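Local coordinates for protein member of s1p family of ribosomal proteins (Pyrococcus furiosus, PDB 5YH1) that binds manganese through its DHH domain and probably acts as an exonuclease on nucleic acids, at residues Pro321-Leu333 / Tyr358-Pro371. Sequence-based numbering, arbitrary orientation.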
loop_
_atom_site.group_PDB
_atom_site.type_symbol
_atom_site.label_atom_id
_atom_site.label_comp_id
_atom_site.label_asym_id
_atom_site.label_seq_id
_atom_site.Cartn_x
_atom_site.Cartn_y
_atom_site.Cartn_z
ATOM N N PRO A 321 -9.271 -45.409 -4.574
ATOM C CA PRO A 321 -9.070 -46.797 -5.024
ATOM C C PRO A 321 -7.647 -47.118 -5.492
ATOM O O PRO A 321 -7.146 -48.216 -5.237
ATOM C CB PRO A 321 -10.058 -46.923 -6.185
ATOM C CG PRO A 321 -11.179 -46.007 -5.800
ATOM C CD PRO A 321 -10.501 -44.826 -5.155
ATOM N N ASN A 322 -6.992 -46.170 -6.151
ATOM C CA ASN A 322 -5.627 -46.396 -6.627
ATOM C C ASN A 322 -4.537 -46.317 -5.540
ATOM O O ASN A 322 -3.355 -46.543 -5.822
ATOM C CB ASN A 322 -5.294 -45.470 -7.797
ATOM C CG ASN A 322 -5.460 -43.993 -7.458
ATOM O OD1 ASN A 322 -5.627 -43.617 -6.293
ATOM N ND2 ASN A 322 -5.421 -43.146 -8.491
ATOM N N GLY A 323 -4.933 -45.996 -4.310
ATOM C CA GLY A 323 -4.004 -45.907 -3.196
ATOM C C GLY A 323 -3.562 -44.502 -2.824
ATOM O O GLY A 323 -2.870 -44.318 -1.822
ATOM N N ILE A 324 -3.971 -43.504 -3.603
ATOM C CA ILE A 324 -3.592 -42.126 -3.324
ATOM C C ILE A 324 -4.367 -41.581 -2.134
ATOM O O ILE A 324 -5.577 -41.765 -2.038
ATOM C CB ILE A 324 -3.803 -41.233 -4.552
ATOM C CG1 ILE A 324 -2.787 -41.624 -5.627
ATOM C CG2 ILE A 324 -3.672 -39.753 -4.181
ATOM C CD1 ILE A 324 -3.031 -40.982 -6.974
ATOM N N ARG A 325 -3.655 -40.945 -1.208
ATOM C CA ARG A 325 -4.301 -40.211 -0.118
ATOM C C ARG A 325 -4.498 -38.761 -0.577
ATOM O O ARG A 325 -3.528 -38.017 -0.756
ATOM C CB ARG A 325 -3.481 -40.271 1.178
ATOM C CG ARG A 325 -4.106 -39.503 2.341
ATOM C CD ARG A 325 -3.292 -39.676 3.620
ATOM N NE ARG A 325 -3.366 -41.048 4.108
ATOM C CZ ARG A 325 -4.410 -41.559 4.749
ATOM N NH1 ARG A 325 -5.488 -40.817 5.004
ATOM N NH2 ARG A 325 -4.381 -42.823 5.137
ATOM N N PHE A 326 -5.757 -38.387 -0.777
ATOM C CA PHE A 326 -6.135 -37.066 -1.298
ATOM C C PHE A 326 -6.743 -36.223 -0.170
ATOM O O PHE A 326 -7.780 -36.585 0.380
ATOM C CB PHE A 326 -7.152 -37.270 -2.429
ATOM C CG PHE A 326 -7.607 -36.005 -3.116
ATOM C CD1 PHE A 326 -6.713 -35.008 -3.470
ATOM C CD2 PHE A 326 -8.940 -35.852 -3.477
ATOM C CE1 PHE A 326 -7.150 -33.863 -4.138
ATOM C CE2 PHE A 326 -9.380 -34.716 -4.144
ATOM C CZ PHE A 326 -8.483 -33.723 -4.479
ATOM N N ASN A 327 -6.084 -35.116 0.172
ATOM C CA ASN A 327 -6.535 -34.225 1.235
ATOM C C ASN A 327 -7.064 -32.918 0.644
ATOM O O ASN A 327 -6.429 -32.331 -0.229
ATOM C CB ASN A 327 -5.390 -33.872 2.187
ATOM C CG ASN A 327 -4.629 -35.089 2.685
ATOM O OD1 ASN A 327 -5.219 -36.099 3.051
ATOM N ND2 ASN A 327 -3.312 -34.981 2.722
ATOM N N THR A 328 -8.208 -32.449 1.139
ATOM C CA THR A 328 -8.763 -31.172 0.687
ATOM C C THR A 328 -9.107 -30.295 1.881
ATOM O O THR A 328 -9.551 -30.788 2.920
ATOM C CB THR A 328 -10.026 -31.363 -0.164
ATOM O OG1 THR A 328 -11.005 -32.059 0.610
ATOM C CG2 THR A 328 -9.713 -32.158 -1.417
ATOM N N ILE A 329 -8.871 -28.998 1.723
ATOM C CA ILE A 329 -9.161 -28.024 2.765
ATOM C C ILE A 329 -9.545 -26.690 2.136
ATOM O O ILE A 329 -8.840 -26.160 1.274
ATOM C CB ILE A 329 -7.974 -27.862 3.747
ATOM C CG1 ILE A 329 -8.233 -26.755 4.772
ATOM C CG2 ILE A 329 -6.672 -27.583 3.013
ATOM C CD1 ILE A 329 -9.365 -27.063 5.724
ATOM N N ASP A 330 -10.683 -26.174 2.573
ATOM C CA ASP A 330 -11.169 -24.860 2.159
ATOM C C ASP A 330 -10.525 -23.813 3.058
ATOM O O ASP A 330 -10.990 -23.575 4.182
ATOM C CB ASP A 330 -12.690 -24.821 2.287
ATOM C CG ASP A 330 -13.298 -23.520 1.768
ATOM O OD1 ASP A 330 -12.621 -22.461 1.826
ATOM O OD2 ASP A 330 -14.463 -23.575 1.316
ATOM N N VAL A 331 -9.454 -23.198 2.567
ATOM C CA VAL A 331 -8.726 -22.208 3.345
ATOM C C VAL A 331 -9.343 -20.800 3.312
ATOM O O VAL A 331 -8.816 -19.906 3.943
ATOM C CB VAL A 331 -7.226 -22.143 2.983
ATOM C CG1 VAL A 331 -6.569 -23.494 3.235
ATOM C CG2 VAL A 331 -7.007 -21.703 1.540
ATOM N N GLU A 332 -10.443 -20.604 2.596
ATOM C CA GLU A 332 -11.226 -19.380 2.758
ATOM C C GLU A 332 -12.151 -19.519 3.974
ATOM O O GLU A 332 -12.196 -18.631 4.807
ATOM C CB GLU A 332 -12.048 -19.071 1.502
ATOM C CG GLU A 332 -12.572 -17.632 1.400
ATOM C CD GLU A 332 -11.486 -16.556 1.194
ATOM O OE1 GLU A 332 -11.836 -15.360 1.304
ATOM O OE2 GLU A 332 -10.298 -16.870 0.918
ATOM N N LEU A 333 -12.880 -20.632 4.074
ATOM C CA LEU A 333 -13.816 -20.840 5.182
ATOM C C LEU A 333 -13.152 -21.188 6.518
ATOM O O LEU A 333 -13.663 -20.805 7.578
ATOM C CB LEU A 333 -14.829 -21.933 4.846
ATOM C CG LEU A 333 -15.840 -21.671 3.730
ATOM C CD1 LEU A 333 -16.872 -22.789 3.709
ATOM C CD2 LEU A 333 -16.519 -20.315 3.889
ATOM N N TYR A 358 2.054 -40.386 7.744
ATOM C CA TYR A 358 1.956 -41.513 6.808
ATOM C C TYR A 358 3.223 -41.781 6.001
ATOM O O TYR A 358 3.307 -42.795 5.327
ATOM C CB TYR A 358 0.785 -41.288 5.848
ATOM C CG TYR A 358 -0.541 -41.160 6.544
ATOM C CD1 TYR A 358 -1.191 -42.278 7.031
ATOM C CD2 TYR A 358 -1.144 -39.918 6.728
ATOM C CE1 TYR A 358 -2.411 -42.176 7.681
ATOM C CE2 TYR A 358 -2.360 -39.802 7.373
ATOM C CZ TYR A 358 -2.989 -40.937 7.845
ATOM O OH TYR A 358 -4.205 -40.832 8.481
ATOM N N GLY A 359 4.190 -40.868 6.045
ATOM C CA GLY A 359 5.446 -41.018 5.309
ATOM C C GLY A 359 5.479 -40.238 4.007
ATOM O O GLY A 359 4.487 -40.216 3.254
ATOM N N GLU A 360 6.629 -39.614 3.745
ATOM C CA GLU A 360 6.903 -38.887 2.493
ATOM C C GLU A 360 6.759 -39.769 1.256
ATOM O O GLU A 360 6.374 -39.288 0.188
ATOM C CB GLU A 360 8.322 -38.294 2.534
ATOM C CG GLU A 360 8.880 -37.730 1.221
ATOM C CD GLU A 360 8.451 -36.293 0.927
ATOM O OE1 GLU A 360 8.853 -35.394 1.701
ATOM O OE2 GLU A 360 7.743 -36.058 -0.091
ATOM N N ASP A 361 7.074 -41.055 1.386
ATOM C CA ASP A 361 7.035 -41.945 0.233
ATOM C C ASP A 361 5.658 -42.526 -0.004
ATOM O O ASP A 361 5.425 -43.121 -1.046
ATOM C CB ASP A 361 8.086 -43.058 0.362
ATOM C CG ASP A 361 9.503 -42.510 0.387
ATOM O OD1 ASP A 361 9.805 -41.599 -0.412
ATOM O OD2 ASP A 361 10.309 -42.975 1.211
ATOM N N SER A 362 4.737 -42.358 0.943
ATOM C CA SER A 362 3.341 -42.685 0.671
ATOM C C SER A 362 2.798 -41.636 -0.324
ATOM O O SER A 362 3.267 -40.507 -0.327
ATOM C CB SER A 362 2.517 -42.731 1.962
ATOM O OG SER A 362 2.101 -41.436 2.369
ATOM N N PRO A 363 1.865 -42.027 -1.203
ATOM C CA PRO A 363 1.310 -41.091 -2.195
ATOM C C PRO A 363 0.301 -40.127 -1.570
ATOM O O PRO A 363 -0.845 -40.515 -1.297
ATOM C CB PRO A 363 0.628 -42.017 -3.207
ATOM C CG PRO A 363 0.235 -43.212 -2.396
ATOM C CD PRO A 363 1.314 -43.385 -1.366
ATOM N N ILE A 364 0.738 -38.892 -1.327
ATOM C CA ILE A 364 -0.112 -37.887 -0.667
ATOM C C ILE A 364 -0.268 -36.656 -1.541
ATOM O O ILE A 364 0.721 -36.075 -1.986
ATOM C CB ILE A 364 0.457 -37.426 0.692
ATOM C CG1 ILE A 364 0.686 -38.625 1.622
ATOM C CG2 ILE A 364 -0.502 -36.442 1.353
ATOM C CD1 ILE A 364 1.453 -38.283 2.883
ATOM N N LEU A 365 -1.519 -36.269 -1.760
ATOM C CA LEU A 365 -1.860 -35.074 -2.527
ATOM C C LEU A 365 -2.740 -34.167 -1.693
ATOM O O LEU A 365 -3.847 -34.545 -1.319
ATOM C CB LEU A 365 -2.589 -35.455 -3.814
ATOM C CG LEU A 365 -2.777 -34.324 -4.831
ATOM C CD1 LEU A 365 -1.451 -33.827 -5.383
ATOM C CD2 LEU A 365 -3.645 -34.824 -5.974
ATOM N N THR A 366 -2.238 -32.972 -1.406
ATOM C CA THR A 366 -2.951 -32.002 -0.590
ATOM C C THR A 366 -3.404 -30.840 -1.457
ATOM O O THR A 366 -2.597 -30.188 -2.114
ATOM C CB THR A 366 -2.079 -31.499 0.572
ATOM O OG1 THR A 366 -1.789 -32.591 1.460
ATOM C CG2 THR A 366 -2.797 -30.401 1.364
ATOM N N LEU A 367 -4.708 -30.606 -1.468
ATOM C CA LEU A 367 -5.305 -29.530 -2.255
ATOM C C LEU A 367 -5.956 -28.520 -1.312
ATOM O O LEU A 367 -6.947 -28.828 -0.661
ATOM C CB LEU A 367 -6.354 -30.118 -3.184
ATOM C CG LEU A 367 -7.208 -29.119 -3.963
ATOM C CD1 LEU A 367 -6.410 -28.542 -5.113
ATOM C CD2 LEU A 367 -8.458 -29.818 -4.471
ATOM N N ALA A 368 -5.393 -27.320 -1.244
ATOM C CA ALA A 368 -5.943 -26.249 -0.411
ATOM C C ALA A 368 -6.534 -25.174 -1.301
ATOM O O ALA A 368 -5.813 -24.580 -2.090
ATOM C CB ALA A 368 -4.855 -25.652 0.461
ATOM N N TYR A 369 -7.831 -24.906 -1.170
ATOM C CA TYR A 369 -8.506 -24.004 -2.108
ATOM C C TYR A 369 -9.216 -22.819 -1.449
ATOM O O TYR A 369 -9.695 -22.897 -0.315
ATOM C CB TYR A 369 -9.491 -24.780 -2.980
ATOM C CG TYR A 369 -10.598 -25.481 -2.234
ATOM C CD1 TYR A 369 -11.804 -24.830 -1.956
ATOM C CD2 TYR A 369 -10.453 -26.801 -1.816
ATOM C CE1 TYR A 369 -12.823 -25.481 -1.274
ATOM C CE2 TYR A 369 -11.466 -27.458 -1.134
ATOM C CZ TYR A 369 -12.643 -26.796 -0.866
ATOM O OH TYR A 369 -13.640 -27.454 -0.193
ATOM N N GLY A 370 -9.260 -21.719 -2.190
ATOM C CA GLY A 370 -10.079 -20.554 -1.847
ATOM C C GLY A 370 -11.186 -20.369 -2.873
ATOM O O GLY A 370 -11.516 -21.308 -3.596
ATOM N N PRO A 371 -11.764 -19.154 -2.949
ATOM C CA PRO A 371 -12.830 -18.889 -3.925
ATOM C C PRO A 371 -12.388 -19.112 -5.370
ATOM O O PRO A 371 -13.155 -19.643 -6.161
ATOM C CB PRO A 371 -13.149 -17.391 -3.721
ATOM C CG PRO A 371 -12.556 -17.019 -2.410
ATOM C CD PRO A 371 -11.373 -17.933 -2.216
HETATM O O HOH W 1 -0.763 -42.108 2.574
HETATM O O HOH W 2 -12.470 -29.689 1.657
HETATM O O HOH W 3 -15.735 -25.818 0.855
#
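Asn327 on strand 325-330 and Leu365 and Leu367 on strand 364-369 illustrate how parallel strands are zipped together: Asn327 N donates to Leu365 O at 2.7 Å, its O accepts from Leu367 N, and the pattern runs from Arg325 to Val331. The side chain of Asn327 adds a further bond, ND2 reaching Thr366 OG1 at 3.1 Å within the amide plane, while Ser317 takes OD1 and His351 also bonds the threonine hydroxyl. At one end Arg325 lays its guanidinium flat on the Tyr358 ring in a cation-pi stack, planes 11° apart and CZ 3.6 Å from the ring centroid. A bend at chi3 (-68°) brings it there, and Ser317 is also a polar partner of the arginine. Were Tyr358 replaced by an alanine, the guanidinium would lose the ring beneath it and would probably be freer to turn about its remaining polar partners. Asp330 CA meets the Tyr369 ring face, 4.0 Å from its centroid, and a water links Asp330 OD2 to Tyr369 OH. Phe326 lies alongside Leu365 and Leu367 on the face that helix 423-435 covers, whereas Ala368 CB packs against Ile329 CG2 at 3.7 Å on the side of helix 343-358. That helix connects the two neighbouring strands, making a beta-alpha-beta crossover within a mixed sheet.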